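Local coordinates for hypothetical protein (Geobacillus stearothermophilus, PDB 1SFS) that is of unknown function but carries a glycoside hydrolase-like domain and may act as a bacterial lysozyme, at residues Ala164-Cys168 / Pro206-Ala210; Lys121-Ala125 / Ala181-Ser185; Phe55-Ser61 / Lys84-Asn90. All coordinates share one frame; numbering follows the deposited sequence. Where two conformers were deposited one is given.

Contact 1 of 3, residues Ala164-Cys168 / Pro206-Ala210; sequences AAAYC and PPCSA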
loop_
_atom_site.group_PDB
_atom_site.type_symbol
_atom_site.label_atom_id
_atom_site.label_comp_id
_atom_site.label_asym_id
_atom_site.label_seq_id
_atom_site.Cartn_x
_atom_site.Cartn_y
_atom_site.Cartn_z
ATOM N N ALA A 164 2.368 14.742 -4.483
ATOM C CA ALA A 164 1.799 14.867 -5.830
ATOM C C ALA A 164 2.772 15.578 -6.795
ATOM O O ALA A 164 2.917 15.115 -7.929
ATOM C CB ALA A 164 0.469 15.593 -5.763
ATOM N N ALA A 165 3.387 16.653 -6.362
ATOM C CA ALA A 165 4.319 17.355 -7.239
ATOM C C ALA A 165 5.524 16.493 -7.534
ATOM O O ALA A 165 6.049 16.511 -8.667
ATOM C CB ALA A 165 4.691 18.722 -6.664
ATOM N N ALA A 166 6.057 15.781 -6.532
ATOM C CA ALA A 166 7.196 14.911 -6.736
ATOM C C ALA A 166 6.894 13.814 -7.748
ATOM O O ALA A 166 7.695 13.499 -8.619
ATOM C CB ALA A 166 7.638 14.323 -5.395
ATOM N N TYR A 167 5.709 13.199 -7.597
ATOM C CA TYR A 167 5.277 12.173 -8.489
ATOM C C TYR A 167 5.148 12.695 -9.901
ATOM O O TYR A 167 5.613 12.083 -10.859
ATOM C CB TYR A 167 3.926 11.554 -7.968
ATOM C CG TYR A 167 3.350 10.579 -8.945
ATOM C CD1 TYR A 167 3.801 9.255 -9.032
ATOM C CD2 TYR A 167 2.365 10.997 -9.829
ATOM C CE1 TYR A 167 3.253 8.394 -9.977
ATOM C CE2 TYR A 167 1.859 10.147 -10.783
ATOM C CZ TYR A 167 2.293 8.843 -10.849
ATOM O OH TYR A 167 1.826 7.973 -11.815
ATOM N N CYS A 168 4.482 13.846 -10.068
ATOM C CA CYS A 168 4.271 14.372 -11.435
ATOM C C CYS A 168 5.606 14.780 -12.061
ATOM O O CYS A 168 5.775 14.566 -13.279
ATOM C CB CYS A 168 3.252 15.449 -11.461
ATOM S SG CYS A 168 1.558 14.822 -11.087
ATOM N N PRO A 206 -3.129 12.345 -8.169
ATOM C CA PRO A 206 -2.241 13.450 -8.560
ATOM C C PRO A 206 -2.672 14.008 -9.882
ATOM O O PRO A 206 -3.395 13.370 -10.640
ATOM C CB PRO A 206 -0.903 12.775 -8.685
ATOM C CG PRO A 206 -1.224 11.375 -9.038
ATOM C CD PRO A 206 -2.472 11.037 -8.273
ATOM N N PRO A 207 -2.226 15.227 -10.226
ATOM C CA PRO A 207 -2.701 15.895 -11.448
ATOM C C PRO A 207 -1.946 15.486 -12.687
ATOM O O PRO A 207 -1.692 16.356 -13.517
ATOM C CB PRO A 207 -2.529 17.352 -11.086
ATOM C CG PRO A 207 -1.359 17.391 -10.208
ATOM C CD PRO A 207 -1.441 16.147 -9.382
ATOM N N CYS A 208 -1.578 14.259 -12.826
ATOM C CA CYS A 208 -0.911 13.711 -14.005
ATOM C C CYS A 208 -1.256 12.226 -14.103
ATOM O O CYS A 208 -1.924 11.666 -13.229
ATOM C CB CYS A 208 0.563 13.968 -13.929
ATOM S SG CYS A 208 1.355 13.157 -12.520
ATOM N N SER A 209 -0.741 11.544 -15.133
ATOM C CA SER A 209 -1.043 10.150 -15.385
ATOM C C SER A 209 -0.702 9.274 -14.190
ATOM O O SER A 209 0.424 9.325 -13.673
ATOM C CB SER A 209 -0.158 9.655 -16.551
ATOM O OG SER A 209 -0.509 8.312 -16.880
ATOM N N ALA A 210 -1.649 8.424 -13.799
ATOM C CA ALA A 210 -1.426 7.506 -12.704
ATOM C C ALA A 210 -2.408 6.346 -12.766
ATOM O O ALA A 210 -3.470 6.426 -13.323
ATOM C CB ALA A 210 -1.593 8.203 -11.398
#
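A disulfide backed by a tyrosine hydrogen bond ties Cys168 and Tyr167, on helix 163-173, to Cys208 and Ser209 in the irregular loop that leads into strand 211-218. Cys168 SG and Cys208 SG lie 2.2 Å apart with a chi3 of -93°, a left-handed twist near the preferred right angle. Cys208 reaches the bond with SG placed between its own backbone N and carbonyl carbon (chi1 63°), which turns the sulfur back toward the helix. Around the bridge the packing is apolar. Pro207 CD touches Cys168 SG at 3.7 Å and approaches Ala164 CB at 4.1 Å, while Pro206 lies against the tyrosine, its CG 3.7 Å from Tyr167 CD2.

The position of helix 163-173 is consistent with the helical layer around the barrel expected of this glycoside hydrolase-like family, and the long loop after strand 182-185 returns to it here through a covalent crosslink. Tyr167 is extended about its first bond (chi1 174°), which brings the CD2-CE2 side of the ring up to Pro206 CG and Cys208 SG, one on each side of the ring plane. Cys208 SG approaches Tyr167 CE2 obliquely at 3.5 Å, a sulfur-aromatic contact. The phenol completes the attachment: Tyr167 OH donates to Ser209 O at 2.7 Å, in the carbonyl plane and on a lone pair, with the acceptor lying at the edge of the ring. Beside this bond Ala210 CB comes within 3.5 Å of Tyr167 OH. Ile183 of strand 182-185 touches the side chains of Tyr167, Pro206 and Ala210, and Val177 and Ala178 of helix 176-180 also meet the tyrosine.

Contact 2 of 3, residues Lys121-Ala125 / Ala181-Ser185; sequences KLLFA and AVIWS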
loop_
_atom_site.group_PDB
_atom_site.type_symbol
_atom_site.label_atom_id
_atom_site.label_comp_id
_atom_site.label_asym_id
_atom_site.label_seq_id
_atom_site.Cartn_x
_atom_site.Cartn_y
_atom_site.Cartn_z
ATOM N N LYS A 121 4.380 -8.999 -8.252
ATOM C CA LYS A 121 3.507 -8.519 -7.188
ATOM C C LYS A 121 3.938 -7.133 -6.752
ATOM O O LYS A 121 5.127 -6.798 -6.786
ATOM C CB LYS A 121 3.489 -9.478 -6.033
ATOM C CG LYS A 121 3.058 -10.891 -6.330
ATOM C CD LYS A 121 1.658 -10.994 -6.866
ATOM C CE LYS A 121 1.283 -12.453 -7.123
ATOM N NZ LYS A 121 -0.078 -12.480 -7.753
ATOM N N LEU A 122 2.968 -6.313 -6.356
ATOM C CA LEU A 122 3.215 -4.972 -5.850
ATOM C C LEU A 122 3.802 -4.946 -4.458
ATOM O O LEU A 122 3.375 -5.709 -3.579
ATOM C CB LEU A 122 1.888 -4.210 -5.821
ATOM C CG LEU A 122 1.416 -3.666 -7.163
ATOM C CD1 LEU A 122 -0.066 -3.437 -7.185
ATOM C CD2 LEU A 122 2.167 -2.384 -7.499
ATOM N N LEU A 123 4.711 -4.014 -4.233
ATOM C CA LEU A 123 5.202 -3.624 -2.908
ATOM C C LEU A 123 4.945 -2.131 -2.748
ATOM O O LEU A 123 5.432 -1.356 -3.598
ATOM C CB LEU A 123 6.679 -3.923 -2.714
ATOM C CG LEU A 123 7.141 -5.341 -3.025
ATOM C CD1 LEU A 123 8.632 -5.459 -2.878
ATOM C CD2 LEU A 123 6.436 -6.387 -2.169
ATOM N N PHE A 124 4.208 -1.716 -1.750
ATOM C CA PHE A 124 3.845 -0.299 -1.580
ATOM C C PHE A 124 4.746 0.410 -0.618
ATOM O O PHE A 124 4.863 0.029 0.544
ATOM C CB PHE A 124 2.409 -0.166 -1.096
ATOM C CG PHE A 124 1.389 -0.391 -2.189
ATOM C CD1 PHE A 124 0.837 0.686 -2.856
ATOM C CD2 PHE A 124 1.005 -1.671 -2.580
ATOM C CE1 PHE A 124 -0.045 0.506 -3.906
ATOM C CE2 PHE A 124 0.120 -1.847 -3.631
ATOM C CZ PHE A 124 -0.407 -0.769 -4.277
ATOM N N ALA A 125 5.316 1.533 -1.024
ATOM C CA ALA A 125 6.049 2.428 -0.135
ATOM C C ALA A 125 5.089 3.297 0.635
ATOM O O ALA A 125 4.249 3.961 0.050
ATOM C CB ALA A 125 6.977 3.302 -0.953
ATOM N N ALA A 181 4.170 2.398 -11.779
ATOM C CA ALA A 181 3.714 2.618 -10.416
ATOM C C ALA A 181 2.208 2.490 -10.298
ATOM O O ALA A 181 1.442 2.903 -11.178
ATOM C CB ALA A 181 4.138 3.975 -9.890
ATOM N N VAL A 182 1.774 1.971 -9.158
ATOM C CA VAL A 182 0.385 1.945 -8.742
ATOM C C VAL A 182 0.248 2.744 -7.464
ATOM O O VAL A 182 1.034 2.544 -6.536
ATOM C CB VAL A 182 -0.115 0.504 -8.572
ATOM C CG1 VAL A 182 -1.521 0.466 -8.036
ATOM C CG2 VAL A 182 -0.002 -0.245 -9.882
ATOM N N ILE A 183 -0.725 3.651 -7.426
ATOM C CA ILE A 183 -0.960 4.479 -6.264
ATOM C C ILE A 183 -2.134 3.942 -5.434
ATOM O O ILE A 183 -3.186 3.603 -5.962
ATOM C CB ILE A 183 -1.195 5.956 -6.665
ATOM C CG1 ILE A 183 0.075 6.538 -7.304
ATOM C CG2 ILE A 183 -1.643 6.803 -5.487
ATOM C CD1 ILE A 183 -0.087 7.948 -7.829
ATOM N N TRP A 184 -1.879 3.910 -4.135
ATOM C CA TRP A 184 -2.860 3.722 -3.083
ATOM C C TRP A 184 -3.043 5.093 -2.442
ATOM O O TRP A 184 -2.149 5.583 -1.756
ATOM C CB TRP A 184 -2.340 2.672 -2.094
ATOM C CG TRP A 184 -3.220 2.356 -0.923
ATOM C CD1 TRP A 184 -4.451 2.829 -0.591
ATOM C CD2 TRP A 184 -2.843 1.441 0.097
ATOM N NE1 TRP A 184 -4.881 2.242 0.576
ATOM C CE2 TRP A 184 -3.921 1.402 1.028
ATOM C CE3 TRP A 184 -1.714 0.662 0.305
ATOM C CZ2 TRP A 184 -3.882 0.596 2.168
ATOM C CZ3 TRP A 184 -1.686 -0.115 1.431
ATOM C CH2 TRP A 184 -2.760 -0.138 2.339
ATOM N N SER A 185 -4.179 5.729 -2.725
ATOM C CA SER A 185 -4.417 7.083 -2.277
ATOM C C SER A 185 -5.063 7.114 -0.912
ATOM O O SER A 185 -6.043 6.395 -0.665
ATOM C CB SER A 185 -5.341 7.772 -3.287
ATOM O OG SER A 185 -5.600 9.077 -2.825
#
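In the (beta/alpha) barrel expected of this family, the interior is filled in part by Leu122 and Phe124 of strand 122-126 meeting Val182 and Trp184 of strand 182-185. Strand 151-156 runs between these two parallel strands, which therefore exchange side chains and no backbone bonds. Their axes pass 8.4 Å apart and diverge by 50°, a spread that follows the twist and curl of the sheet.

Phe124 is at the centre of the contact, covered by Trp184 and Val182. Trp184 turns the edge of its six-membered ring to one face of Phe124 in a T-shaped stack, the planes at 88° and the centroids 5.7 Å apart. With CG of Trp184 anti to the backbone N (chi1 179°), the CE3 edge of the indole comes over that face, CE3 lying 4.0 Å above the Phe124 plane and displaced toward the rim. Closer to the backbone, Trp184 CB packs against Phe124 CE1 at 3.6 Å. At its polar end Trp184 NE1 is hydrogen-bonded to Asn229 OD1, and Tyr155 adds another edge-to-face contact, so the indole plane is held from several directions. An alanine at Phe124 is likely to leave the Trp184 edge without the ring face it rests on and open a gap between Val182 and Leu86, which also packs on the ring.

Val182 bridges the two residues of strand 122-126. Its CG1 meets Phe124 CZ at 4.1 Å. CB and CG2 face the leucine, whose chain crosses the valine at about a right angle, with Leu122 CD2 3.8 Å from Val182 CB.

Contact 3 of 3, residues Phe55-Ser61 / Lys84-Asn90; sequences FWGRYLS and KVLPIYN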
loop_
_atom_site.group_PDB
_atom_site.type_symbol
_atom_site.label_atom_id
_atom_site.label_comp_id
_atom_site.label_asym_id
_atom_site.label_seq_id
_atom_site.Cartn_x
_atom_site.Cartn_y
_atom_site.Cartn_z
ATOM N N PHE A 55 -8.752 -8.075 0.340
ATOM C CA PHE A 55 -7.342 -7.820 0.477
ATOM C C PHE A 55 -7.109 -7.219 1.848
ATOM O O PHE A 55 -8.034 -6.649 2.443
ATOM C CB PHE A 55 -6.773 -6.947 -0.646
ATOM C CG PHE A 55 -7.423 -5.567 -0.732
ATOM C CD1 PHE A 55 -6.858 -4.496 -0.052
ATOM C CD2 PHE A 55 -8.582 -5.371 -1.441
ATOM C CE1 PHE A 55 -7.467 -3.251 -0.117
ATOM C CE2 PHE A 55 -9.189 -4.100 -1.507
ATOM C CZ PHE A 55 -8.618 -3.048 -0.855
ATOM N N TRP A 56 -5.871 -7.359 2.316
ATOM C CA TRP A 56 -5.518 -6.912 3.671
ATOM C C TRP A 56 -4.129 -6.317 3.608
ATOM O O TRP A 56 -3.146 -7.034 3.351
ATOM C CB TRP A 56 -5.633 -8.065 4.650
ATOM C CG TRP A 56 -5.742 -7.634 6.101
ATOM C CD1 TRP A 56 -4.939 -6.775 6.784
ATOM C CD2 TRP A 56 -6.738 -8.072 7.038
ATOM N NE1 TRP A 56 -5.389 -6.628 8.067
ATOM C CE2 TRP A 56 -6.469 -7.412 8.248
ATOM C CE3 TRP A 56 -7.834 -8.919 6.955
ATOM C CZ2 TRP A 56 -7.268 -7.620 9.377
ATOM C CZ3 TRP A 56 -8.618 -9.121 8.076
ATOM C CH2 TRP A 56 -8.322 -8.471 9.266
ATOM N N GLY A 57 -4.003 -5.019 3.821
ATOM C CA GLY A 57 -2.726 -4.333 3.842
ATOM C C GLY A 57 -1.960 -4.662 5.129
ATOM O O GLY A 57 -2.501 -4.550 6.219
ATOM N N ARG A 58 -0.721 -5.061 4.950
ATOM C CA ARG A 58 0.140 -5.476 6.038
ATOM C C ARG A 58 1.565 -5.070 5.754
ATOM O O ARG A 58 1.977 -4.882 4.612
ATOM C CB ARG A 58 0.076 -6.998 6.214
ATOM C CG ARG A 58 -1.238 -7.491 6.798
ATOM C CD ARG A 58 -1.432 -7.067 8.275
ATOM N NE ARG A 58 -0.404 -7.723 9.074
ATOM C CZ ARG A 58 0.633 -7.165 9.644
ATOM N NH1 ARG A 58 0.776 -5.825 9.698
ATOM N NH2 ARG A 58 1.546 -7.942 10.186
ATOM N N TYR A 59 2.351 -4.952 6.821
ATOM C CA TYR A 59 3.701 -4.388 6.751
ATOM C C TYR A 59 4.750 -5.445 6.592
ATOM O O TYR A 59 4.762 -6.491 7.248
ATOM C CB TYR A 59 3.946 -3.504 8.010
ATOM C CG TYR A 59 3.014 -2.357 7.985
ATOM C CD1 TYR A 59 1.724 -2.445 8.503
ATOM C CD2 TYR A 59 3.335 -1.172 7.323
ATOM C CE1 TYR A 59 0.839 -1.391 8.425
ATOM C CE2 TYR A 59 2.483 -0.111 7.248
ATOM C CZ TYR A 59 1.227 -0.199 7.795
ATOM O OH TYR A 59 0.318 0.816 7.714
ATOM N N LEU A 60 5.738 -5.168 5.737
ATOM C CA LEU A 60 6.840 -6.066 5.437
ATOM C C LEU A 60 7.815 -6.239 6.595
ATOM O O LEU A 60 8.507 -7.277 6.619
ATOM C CB LEU A 60 7.585 -5.590 4.210
ATOM C CG LEU A 60 6.850 -5.796 2.883
ATOM C CD1 LEU A 60 7.520 -5.005 1.775
ATOM C CD2 LEU A 60 6.790 -7.254 2.469
ATOM N N SER A 61 7.915 -5.256 7.459
ATOM C CA SER A 61 8.887 -5.327 8.563
ATOM C C SER A 61 8.314 -4.618 9.782
ATOM O O SER A 61 7.310 -3.873 9.757
ATOM C CB SER A 61 10.225 -4.800 8.105
ATOM O OG SER A 61 10.150 -3.423 7.826
ATOM N N LYS A 84 -6.206 -11.553 -0.253
ATOM C CA LYS A 84 -4.926 -11.172 -0.819
ATOM C C LYS A 84 -4.120 -10.310 0.158
ATOM O O LYS A 84 -4.695 -9.406 0.774
ATOM C CB LYS A 84 -5.158 -10.377 -2.097
ATOM C CG LYS A 84 -5.784 -11.103 -3.238
ATOM C CD LYS A 84 -4.797 -12.011 -3.934
ATOM C CE LYS A 84 -5.380 -12.855 -5.046
ATOM N NZ LYS A 84 -4.260 -13.261 -5.952
ATOM N N VAL A 85 -2.825 -10.556 0.270
ATOM C CA VAL A 85 -1.952 -9.705 1.055
ATOM C C VAL A 85 -1.547 -8.482 0.228
ATOM O O VAL A 85 -1.122 -8.650 -0.921
ATOM C CB VAL A 85 -0.693 -10.483 1.479
ATOM C CG1 VAL A 85 0.209 -9.578 2.304
ATOM C CG2 VAL A 85 -1.042 -11.766 2.193
ATOM N N LEU A 86 -1.649 -7.288 0.782
ATOM C CA LEU A 86 -1.277 -6.009 0.161
ATOM C C LEU A 86 -0.039 -5.486 0.913
ATOM O O LEU A 86 -0.189 -4.890 1.993
ATOM C CB LEU A 86 -2.538 -5.130 0.219
ATOM C CG LEU A 86 -2.391 -3.631 -0.014
ATOM C CD1 LEU A 86 -1.734 -3.459 -1.372
ATOM C CD2 LEU A 86 -3.689 -2.850 0.053
ATOM N N PRO A 87 1.194 -5.781 0.438
ATOM C CA PRO A 87 2.378 -5.516 1.247
ATOM C C PRO A 87 2.840 -4.096 1.249
ATOM O O PRO A 87 2.855 -3.459 0.185
ATOM C CB PRO A 87 3.461 -6.433 0.597
ATOM C CG PRO A 87 2.772 -7.175 -0.477
ATOM C CD PRO A 87 1.540 -6.434 -0.814
ATOM N N ILE A 88 3.239 -3.587 2.402
ATOM C CA ILE A 88 3.630 -2.217 2.613
ATOM C C ILE A 88 5.002 -2.162 3.247
ATOM O O ILE A 88 5.256 -2.848 4.234
ATOM C CB ILE A 88 2.647 -1.513 3.575
ATOM C CG1 ILE A 88 1.209 -1.689 3.175
ATOM C CG2 ILE A 88 3.015 -0.046 3.717
ATOM C CD1 ILE A 88 0.221 -1.408 4.288
ATOM N N TYR A 89 5.901 -1.364 2.699
ATOM C CA TYR A 89 7.217 -1.090 3.273
ATOM C C TYR A 89 7.203 0.269 3.961
ATOM O O TYR A 89 6.967 1.247 3.243
ATOM C CB TYR A 89 8.285 -1.177 2.173
ATOM C CG TYR A 89 9.664 -0.893 2.746
ATOM C CD1 TYR A 89 10.286 -1.858 3.534
ATOM C CD2 TYR A 89 10.304 0.322 2.521
ATOM C CE1 TYR A 89 11.534 -1.609 4.072
ATOM C CE2 TYR A 89 11.559 0.530 3.083
ATOM C CZ TYR A 89 12.161 -0.415 3.847
ATOM O OH TYR A 89 13.412 -0.172 4.374
ATOM N N ASN A 90 7.461 0.337 5.273
ATOM C CA ASN A 90 7.336 1.567 6.042
ATOM C C ASN A 90 8.516 1.840 6.949
ATOM O O ASN A 90 8.384 2.636 7.878
ATOM C CB ASN A 90 6.063 1.592 6.870
ATOM C CG ASN A 90 6.084 0.672 8.054
ATOM O OD1 ASN A 90 6.736 -0.348 8.010
ATOM N ND2 ASN A 90 5.387 1.019 9.090
HETATM O O HOH W 1 7.895 -2.331 6.608
#
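Five backbone hydrogen bonds join residues 55-61 to residues 84-90 as parallel strands. Trp56 N donates to Lys84 O at 2.8 Å, and Trp56 O receives Leu86 N. Arg58 repeats the scheme, giving its N-H to Leu86 O, while Arg58 O accepts from Ile88 N at 2.9 Å; Leu60 N then closes the series on Ile88 O. Pro87 falls between the two donors Leu86 and Ile88, so its missing N-H costs this pairing nothing. Beyond the last bond, one water links Ser61 OG (2.8 Å) to Asn90 N, for which it is the acceptor.

On the face with Phe55, Tyr59, Leu86 and Ile88, side chains pair across the strands. Ile88 sets CG1 opposite its carbonyl carbon (chi1 -51°), which carries CD1 over one face of the Tyr59 ring, 4.1 Å from the centroid, as a CH-pi contact, while its other branch, CG2, meets Tyr59 CE2 at 3.6 Å. Leu86 lies alongside Phe55, with CD2 3.6 Å from Phe55 CD1, and its CB rests beside Gly57 CA. Past the strand, Asn90 runs about perpendicular to the Tyr59 side chain, amide and ring planes 40° apart, its CG 3.4 Å from Tyr59 CD2. Leu60 CD2, also past the strand end, packs on Pro87 CB.

Trp56 and Arg58 point to the other face, where the indole meets helix 40-49 and the guanidinium forms a salt bridge with Glu74 of helix 72-80. That helix links the two strands, completing a beta-alpha-beta crossover, as in the (beta/alpha) barrels of glycoside hydrolases.

From the N terminus, contact 3 comes first: it closes the excursion through helix 72-80 before either other contact opens, and stands in series with both. Contact 2 opens at 121-125, contact 1 opens at 164-168, contact 2 closes at 181-185 and contact 1 at 206-210, so these two cross. Contacts 3 and 2 share the sheet, strands 84-89 and 122-126 being neighbours with probable hydrogen bonds between Phe124 and both Pro87 and Tyr89. Contacts 2 and 1 meet through Ile183, which points away from strand 122-126 and packs on the helix and loop of contact 1. Contacts 1 and 3 remain about 15 Å apart at their nearest atoms.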